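Endo-1,4-b-d-mannanase (Trichoderma reesei, PDB 1QNR) hydrolyses internal beta-1,4-mannosidic linkages of mannan chains, as an endo-acting mannanase of glycoside hydrolase family 5. Local coordinates at residues 98-103 / 158-163; 292-297 / 301-306. One frame throughout, in Å; residues are numbered along the deposited sequence.

Interaction 1 (98-103 / 158-163)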
ATOM      1  N   SER A  98      -5.370 -16.248   6.650  1.00  9.99           N
ATOM      2  CA  SER A  98      -5.956 -15.585   7.850  1.00  9.78           C
ATOM      3  C   SER A  98      -6.901 -14.478   7.452  1.00  9.27           C
ATOM      4  O   SER A  98      -7.959 -14.216   8.088  1.00 11.29           O
ATOM      5  CB  SER A  98      -4.770 -15.091   8.737  1.00 10.16           C
ATOM      6  OG  SER A  98      -5.326 -14.551   9.950  1.00 13.10           O
ATOM      7  N   ALA A  99      -6.575 -13.711   6.369  1.00  9.37           N
ATOM      8  CA  ALA A  99      -7.522 -12.657   5.894  1.00  8.72           C
ATOM      9  C   ALA A  99      -8.826 -13.318   5.444  1.00  9.25           C
ATOM     10  O   ALA A  99      -9.937 -12.814   5.750  1.00 10.25           O
ATOM     11  CB  ALA A  99      -6.872 -11.876   4.728  1.00  9.84           C
ATOM     12  N   GLU A 100      -8.750 -14.451   4.709  1.00  9.20           N
ATOM     13  CA  GLU A 100      -9.995 -15.145   4.324  1.00 10.04           C
ATOM     14  C   GLU A 100     -10.801 -15.562   5.572  1.00 10.74           C
ATOM     15  O   GLU A 100     -12.053 -15.380   5.581  1.00 12.92           O
ATOM     16  CB  GLU A 100      -9.633 -16.406   3.514  1.00 10.47           C
ATOM     17  CG  GLU A 100      -9.016 -16.116   2.128  1.00 11.27           C
ATOM     18  CD  GLU A 100      -8.594 -17.362   1.385  1.00 13.59           C
ATOM     19  OE1 GLU A 100      -8.434 -18.451   1.961  1.00 14.35           O
ATOM     20  OE2 GLU A 100      -8.356 -17.216   0.161  1.00 17.56           O
ATOM     21  N   GLN A 101     -10.156 -16.061   6.609  1.00 11.17           N
ATOM     22  CA  GLN A 101     -10.877 -16.522   7.804  1.00 12.74           C
ATOM     23  C   GLN A 101     -11.483 -15.386   8.594  1.00 13.14           C
ATOM     24  O   GLN A 101     -12.559 -15.559   9.221  1.00 16.50           O
ATOM     25  CB  GLN A 101      -9.877 -17.290   8.699  1.00 15.01           C
ATOM     26  CG  GLN A 101     -10.347 -17.729  10.091  1.00 21.56           C
ATOM     27  CD  GLN A 101      -9.158 -18.320  10.888  1.00 22.58           C
ATOM     28  OE1 GLN A 101      -8.377 -19.113  10.281  1.00 26.92           O
ATOM     29  NE2 GLN A 101      -9.145 -17.812  12.093  1.00 18.84           N
ATOM     30  N   HIS A 102     -10.815 -14.222   8.659  1.00 12.89           N
ATOM     31  CA  HIS A 102     -11.235 -13.072   9.453  1.00 13.79           C
ATOM     32  C   HIS A 102     -12.061 -12.084   8.637  1.00 13.87           C
ATOM     33  O   HIS A 102     -12.384 -10.994   9.152  1.00 17.60           O
ATOM     34  CB  HIS A 102     -10.042 -12.380  10.164  1.00 12.53           C
ATOM     35  CG  HIS A 102      -9.383 -13.174  11.265  1.00 12.30           C
ATOM     36  ND1 HIS A 102      -8.285 -13.961  11.055  1.00 15.30           N
ATOM     37  CD2 HIS A 102      -9.713 -13.312  12.621  1.00 15.07           C
ATOM     38  CE1 HIS A 102      -7.928 -14.569  12.215  1.00 16.92           C
ATOM     39  NE2 HIS A 102      -8.776 -14.173  13.094  1.00 16.67           N
ATOM     40  N   ASN A 103     -12.363 -12.365   7.388  1.00 13.89           N
ATOM     41  CA  ASN A 103     -13.159 -11.504   6.522  1.00 14.22           C
ATOM     42  C   ASN A 103     -12.485 -10.136   6.315  1.00 13.17           C
ATOM     43  O   ASN A 103     -13.173  -9.091   6.376  1.00 15.80           O
ATOM     44  CB  ASN A 103     -14.614 -11.388   7.095  1.00 17.97           C
ATOM     45  CG  ASN A 103     -15.296 -12.758   7.277  1.00 23.25           C
ATOM     46  OD1 ASN A 103     -15.398 -13.471   6.278  1.00 24.97           O
ATOM     47  ND2 ASN A 103     -15.670 -13.081   8.511  1.00 27.17           N
ATOM     48  N   SER A 158      -8.535 -15.784  -5.127  1.00  8.77           N
ATOM     49  CA  SER A 158      -8.928 -15.565  -3.733  1.00  8.98           C
ATOM     50  C   SER A 158      -9.795 -14.309  -3.587  1.00  9.49           C
ATOM     51  O   SER A 158      -9.415 -13.225  -4.117  1.00 10.45           O
ATOM     52  CB  SER A 158      -7.646 -15.399  -2.824  1.00  9.74           C
ATOM     53  OG  SER A 158      -8.123 -15.009  -1.469  1.00 10.19           O
ATOM     54  N   THR A 159     -10.878 -14.321  -2.808  1.00  8.94           N
ATOM     55  CA  THR A 159     -11.677 -13.127  -2.575  1.00  9.83           C
ATOM     56  C   THR A 159     -11.072 -12.222  -1.465  1.00  8.78           C
ATOM     57  O   THR A 159     -11.599 -11.126  -1.287  1.00 10.11           O
ATOM     58  CB  THR A 159     -13.135 -13.469  -2.213  1.00 11.92           C
ATOM     59  OG1 THR A 159     -13.133 -14.340  -1.102  1.00 14.79           O
ATOM     60  CG2 THR A 159     -13.845 -14.179  -3.392  1.00 13.82           C
ATOM     61  N   ALA A 160      -9.933 -12.597  -0.890  1.00  8.67           N
ATOM     62  CA  ALA A 160      -9.324 -11.708   0.130  1.00  9.73           C
ATOM     63  C   ALA A 160      -8.443 -10.642  -0.449  1.00 10.09           C
ATOM     64  O   ALA A 160      -7.960  -9.841   0.362  1.00 10.27           O
ATOM     65  CB  ALA A 160      -8.536 -12.599   1.125  1.00 10.52           C
ATOM     66  N   ILE A 161      -8.151 -10.559  -1.732  1.00  7.80           N
ATOM     67  CA  ILE A 161      -7.348  -9.454  -2.288  1.00  8.17           C
ATOM     68  C   ILE A 161      -8.185  -8.241  -2.603  1.00  8.20           C
ATOM     69  O   ILE A 161      -9.151  -8.312  -3.407  1.00 10.59           O
ATOM     70  CB  ILE A 161      -6.587  -9.932  -3.528  1.00  8.77           C
ATOM     71  CG1 ILE A 161      -5.820 -11.250  -3.271  1.00  9.48           C
ATOM     72  CG2 ILE A 161      -5.653  -8.815  -4.064  1.00 10.84           C
ATOM     73  CD1 ILE A 161      -4.761 -11.160  -2.156  1.00 11.28           C
ATOM     74  N   PHE A 162      -7.906  -7.121  -1.924  1.00  7.25           N
ATOM     75  CA  PHE A 162      -8.567  -5.828  -2.219  1.00  6.59           C
ATOM     76  C   PHE A 162      -8.073  -5.275  -3.560  1.00  7.06           C
ATOM     77  O   PHE A 162      -8.840  -4.954  -4.487  1.00  7.89           O
ATOM     78  CB  PHE A 162      -8.319  -4.761  -1.128  1.00  7.61           C
ATOM     79  CG  PHE A 162      -9.137  -3.493  -1.244  1.00  7.24           C
ATOM     80  CD1 PHE A 162      -8.700  -2.457  -2.085  1.00  8.17           C
ATOM     81  CD2 PHE A 162     -10.328  -3.296  -0.548  1.00  7.43           C
ATOM     82  CE1 PHE A 162      -9.373  -1.235  -2.193  1.00  9.40           C
ATOM     83  CE2 PHE A 162     -11.023  -2.102  -0.603  1.00  8.39           C
ATOM     84  CZ  PHE A 162     -10.580  -1.080  -1.482  1.00  9.72           C
ATOM     85  N   ALA A 163      -6.742  -5.186  -3.688  1.00  7.11           N
ATOM     86  CA  ALA A 163      -6.105  -4.724  -4.944  1.00  6.42           C
ATOM     87  C   ALA A 163      -4.617  -5.155  -4.995  1.00  6.09           C
ATOM     88  O   ALA A 163      -3.926  -5.169  -3.946  1.00  7.27           O
ATOM     89  CB  ALA A 163      -6.147  -3.178  -5.029  1.00  7.88           C
TER
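Glu100, on the last turns of helix 90-102, reaches across to the turn that leads into strand 161-165 and takes a hydrogen bond from Ser158. Ser158 OG donates to Glu100 OE2 over 2.8 Å, on the anti lone pair, away from OE1. Glu100 keeps CG beside its backbone N (chi1 -68°) and runs extended beyond it, which lays its aliphatic part along the turn and brings Glu100 CG to 3.7 Å from Ala160 CB. Ala99 CB, one residue earlier on the helix, also meets Ala160 CB, at 4.0 Å, and Ala160 is thus touched by two consecutive helix residues.

Ser158 does double duty. With its hydroxyl anti to N (chi1 173°), Ser158 OG turns back to accept from Ala160 N at 3.1 Å, a nearly straight bond (165°) that makes an ST turn within the type I turn Ser158 to Ile161. Replacing the serine by an alanine is likely to leave the amide of Ala160 without its acceptor in the turn and the Glu100 carboxylate without this donor, free to swing away.

The helix end is tied up separately. His102 ND1 donates to Ser98 O at 3.0 Å, with the oxygen close to the ring plane, while His102 N reaches that carbonyl from the opposite face; Asn103 then closes the helix in a Schellman motif.

Within the TIM barrel, helix 90-102 lies outside the sheet and feeds strand 105-109, which runs parallel to 161-165. Ala99 also rests on Leu106 of that strand, whose backbone pairs with Ala160, and Ser98 faces helix 35-47, where its hydroxyl bonds Asp39.

Interaction 2 (292-297 / 301-306)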
ATOM      1  N   THR A 292     -11.840  13.156   9.645  1.00 11.88           N
ATOM      2  CA  THR A 292     -13.155  13.745   9.347  1.00 12.80           C
ATOM      3  C   THR A 292     -13.209  14.361   7.960  1.00 12.12           C
ATOM      4  O   THR A 292     -14.237  14.202   7.236  1.00 12.58           O
ATOM      5  CB  THR A 292     -13.438  14.846  10.410  1.00 13.41           C
ATOM      6  OG1 THR A 292     -13.598  14.178  11.675  1.00 14.85           O
ATOM      7  CG2 THR A 292     -14.712  15.635  10.072  1.00 15.77           C
ATOM      8  N   THR A 293     -12.163  15.045   7.510  1.00 11.50           N
ATOM      9  CA  THR A 293     -12.144  15.567   6.142  1.00 10.64           C
ATOM     10  C   THR A 293     -12.327  14.449   5.124  1.00  9.92           C
ATOM     11  O   THR A 293     -13.130  14.555   4.170  1.00 11.42           O
ATOM     12  CB  THR A 293     -10.868  16.395   5.930  1.00 11.85           C
ATOM     13  OG1 THR A 293     -10.808  17.511   6.853  1.00 13.11           O
ATOM     14  CG2 THR A 293     -10.714  16.913   4.503  1.00 12.75           C
ATOM     15  N   SER A 294     -11.561  13.350   5.273  1.00  9.98           N
ATOM     16  CA  SER A 294     -11.653  12.245   4.285  1.00 11.02           C
ATOM     17  C   SER A 294     -13.035  11.640   4.270  1.00 10.95           C
ATOM     18  O   SER A 294     -13.645  11.494   3.183  1.00 12.73           O
ATOM     19  CB  SER A 294     -10.555  11.207   4.685  1.00 11.59           C
ATOM     20  OG  SER A 294     -10.532  10.181   3.669  1.00 12.37           O
ATOM     21  N   LEU A 295     -13.680  11.408   5.452  1.00 11.93           N
ATOM     22  CA  LEU A 295     -15.000  10.797   5.490  1.00 13.12           C
ATOM     23  C   LEU A 295     -16.046  11.719   4.850  1.00 13.53           C
ATOM     24  O   LEU A 295     -17.053  11.178   4.329  1.00 17.31           O
ATOM     25  CB  LEU A 295     -15.338  10.554   7.004  1.00 13.66           C
ATOM     26  CG  LEU A 295     -16.742   9.998   7.292  1.00 14.68           C
ATOM     27  CD1 LEU A 295     -17.033   8.707   6.550  1.00 16.32           C
ATOM     28  CD2 LEU A 295     -16.830   9.693   8.819  1.00 16.20           C
ATOM     29  N   THR A 296     -15.906  13.022   4.945  1.00 11.91           N
ATOM     30  CA  THR A 296     -16.926  13.961   4.436  1.00 13.62           C
ATOM     31  C   THR A 296     -16.563  14.662   3.118  1.00 15.38           C
ATOM     32  O   THR A 296     -17.266  15.622   2.730  1.00 18.80           O
ATOM     33  CB  THR A 296     -17.168  15.075   5.500  1.00 14.80           C
ATOM     34  OG1 THR A 296     -15.994  15.855   5.755  1.00 15.55           O
ATOM     35  CG2 THR A 296     -17.730  14.476   6.806  1.00 15.41           C
ATOM     36  N   THR A 297     -15.667  14.152   2.285  1.00 12.47           N
ATOM     37  CA  THR A 297     -15.293  14.738   1.006  1.00 13.05           C
ATOM     38  C   THR A 297     -15.643  13.816  -0.135  1.00 13.86           C
ATOM     39  O   THR A 297     -15.238  12.616  -0.231  1.00 13.72           O
ATOM     40  CB  THR A 297     -13.809  15.109   0.958  1.00 13.25           C
ATOM     41  OG1 THR A 297     -13.465  16.074   1.960  1.00 14.55           O
ATOM     42  CG2 THR A 297     -13.433  15.794  -0.346  1.00 14.21           C
ATOM     43  N   GLY A 301     -13.045   7.066  -1.100  1.00  9.81           N
ATOM     44  CA  GLY A 301     -13.600   5.754  -0.807  1.00  9.63           C
ATOM     45  C   GLY A 301     -13.197   5.124   0.476  1.00  9.81           C
ATOM     46  O   GLY A 301     -13.895   4.233   1.016  1.00 10.93           O
ATOM     47  N   GLY A 302     -12.075   5.574   1.062  1.00 10.11           N
ATOM     48  CA  GLY A 302     -11.701   5.018   2.428  1.00  9.79           C
ATOM     49  C   GLY A 302     -10.329   5.622   2.802  1.00  9.36           C
ATOM     50  O   GLY A 302      -9.720   6.357   2.044  1.00 10.06           O
ATOM     51  N   ASP A 303      -9.888   5.255   4.042  1.00  8.92           N
ATOM     52  CA  ASP A 303      -8.586   5.734   4.563  1.00  9.06           C
ATOM     53  C   ASP A 303      -7.915   4.682   5.453  1.00  8.16           C
ATOM     54  O   ASP A 303      -8.596   3.799   6.007  1.00  8.50           O
ATOM     55  CB  ASP A 303      -8.711   7.055   5.379  1.00 10.28           C
ATOM     56  CG  ASP A 303      -9.398   6.798   6.746  1.00 11.01           C
ATOM     57  OD1 ASP A 303      -8.710   6.462   7.730  1.00 10.67           O
ATOM     58  OD2 ASP A 303     -10.635   6.996   6.807  1.00 11.35           O
ATOM     59  N   MET A 304      -6.551   4.706   5.453  1.00  8.21           N
ATOM     60  CA  MET A 304      -5.739   3.687   6.191  1.00  7.33           C
ATOM     61  C   MET A 304      -4.599   4.393   6.868  1.00  8.19           C
ATOM     62  O   MET A 304      -3.619   4.860   6.231  1.00  8.78           O
ATOM     63  CB  MET A 304      -5.178   2.638   5.177  1.00  9.07           C
ATOM     64  CG  MET A 304      -6.336   2.047   4.340  1.00 10.14           C
ATOM     65  SD  MET A 304      -5.881   0.964   2.964  1.00 11.04           S
ATOM     66  CE  MET A 304      -5.288  -0.405   3.897  1.00 11.05           C
ATOM     67  N   PHE A 305      -4.615   4.474   8.209  1.00  6.91           N
ATOM     68  CA  PHE A 305      -3.517   5.120   8.928  1.00  6.49           C
ATOM     69  C   PHE A 305      -2.233   4.287   8.862  1.00  6.05           C
ATOM     70  O   PHE A 305      -2.264   3.040   8.741  1.00  7.13           O
ATOM     71  CB  PHE A 305      -3.892   5.421  10.400  1.00  8.33           C
ATOM     72  CG  PHE A 305      -4.203   4.211  11.281  1.00  7.37           C
ATOM     73  CD1 PHE A 305      -5.454   3.617  11.290  1.00  9.54           C
ATOM     74  CD2 PHE A 305      -3.178   3.619  12.028  1.00  8.45           C
ATOM     75  CE1 PHE A 305      -5.731   2.558  12.160  1.00 11.53           C
ATOM     76  CE2 PHE A 305      -3.475   2.512  12.878  1.00 10.80           C
ATOM     77  CZ  PHE A 305      -4.731   1.962  12.899  1.00  9.94           C
ATOM     78  N   TRP A 306      -1.076   5.000   8.952  1.00  6.96           N
ATOM     79  CA  TRP A 306       0.222   4.341   9.159  1.00  7.07           C
ATOM     80  C   TRP A 306       0.591   4.507  10.619  1.00  6.96           C
ATOM     81  O   TRP A 306       0.782   5.701  11.057  1.00  8.29           O
ATOM     82  CB  TRP A 306       1.313   4.973   8.219  1.00  8.74           C
ATOM     83  CG  TRP A 306       2.638   4.258   8.416  1.00  7.54           C
ATOM     84  CD1 TRP A 306       3.576   4.495   9.391  1.00  8.22           C
ATOM     85  CD2 TRP A 306       3.185   3.196   7.601  1.00  8.12           C
ATOM     86  NE1 TRP A 306       4.643   3.631   9.253  1.00  8.53           N
ATOM     87  CE2 TRP A 306       4.441   2.818   8.133  1.00  6.69           C
ATOM     88  CE3 TRP A 306       2.717   2.541   6.442  1.00  8.09           C
ATOM     89  CZ2 TRP A 306       5.220   1.808   7.615  1.00  8.86           C
ATOM     90  CZ3 TRP A 306       3.548   1.555   5.853  1.00  7.61           C
ATOM     91  CH2 TRP A 306       4.780   1.169   6.431  1.00  7.43           C
TER
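This is a light, buried helix-on-strand contact within a beta-alpha-beta unit of the TIM barrel: the last turns of helix 283-295 lie over the start of strand 300-309, the strand the helix leads into. Only 69 Å² is buried between 292-297 and 301-306, and Ser294 supplies nearly all of the helix side. Ser294 OG stands 4.0 Å from CB of Asp303 and 4.2 Å from O of Gly302, both van der Waals approaches rather than bonds.

The polar link is indirect. Ser294 carries OG anti to its own N (chi1 -175°), and the hydroxyl is hydrogen-bonded to the OH of Tyr20, which also bonds OD2 of Asp303. One phenol therefore bridges helix and strand. Asp303, whose CB points to the helix, has CG set between its N and its carbonyl carbon (chi1 72°), which carries the carboxylate to Tyr20, His339 and Tyr277. This buried group is held at both oxygens, OD2 by Tyr20 and by NE2 of His339, OD1 by the OH of Tyr277; such partners would be expected to favour a charged carboxylate and to fix its rotation.

Two threonines finish the helix by bonding back to carbonyls of its last turn. Thr296 OG1 donates to Thr292 O at 2.8 Å, on the face opposite that used by Thr296 N, so this oxygen is gripped twice. Thr297 OG1 donates to Thr293 O at 2.7 Å, from above the carbonyl plane, as the chain turns toward the strand.

Strand 300-309 lies between 21-25 and 272-277 at this level: Asp303 pairs by backbone with Phe21 and Gly23, and Gly302 with Phe274. The side chain of Phe274 touches both Ser294 and Asp303, while Thr293 leans on the adjacent helix 253-267.

Interactions 1 and 2 sit on one barrel sheet, their centres 22 Å apart and their nearest atoms about 7 Å apart without touching. Strand 21-25 offers a route between them: Phe21 meets the ring of Phe162 from interaction 1, pairs by backbone with Gly301 and Asp303 of interaction 2, and is touched by Met304. Both contacts join the end of an outer helix to the start of a strand. Further along, strand 300-309 brings Trp306 against Tyr243, which neighbours a glycan that also lies near Glu169 and Glu205. The side chain of Ser158 in interaction 1 is about 10 Å from an N-acetylglucosamine attached to the protein, not a substrate.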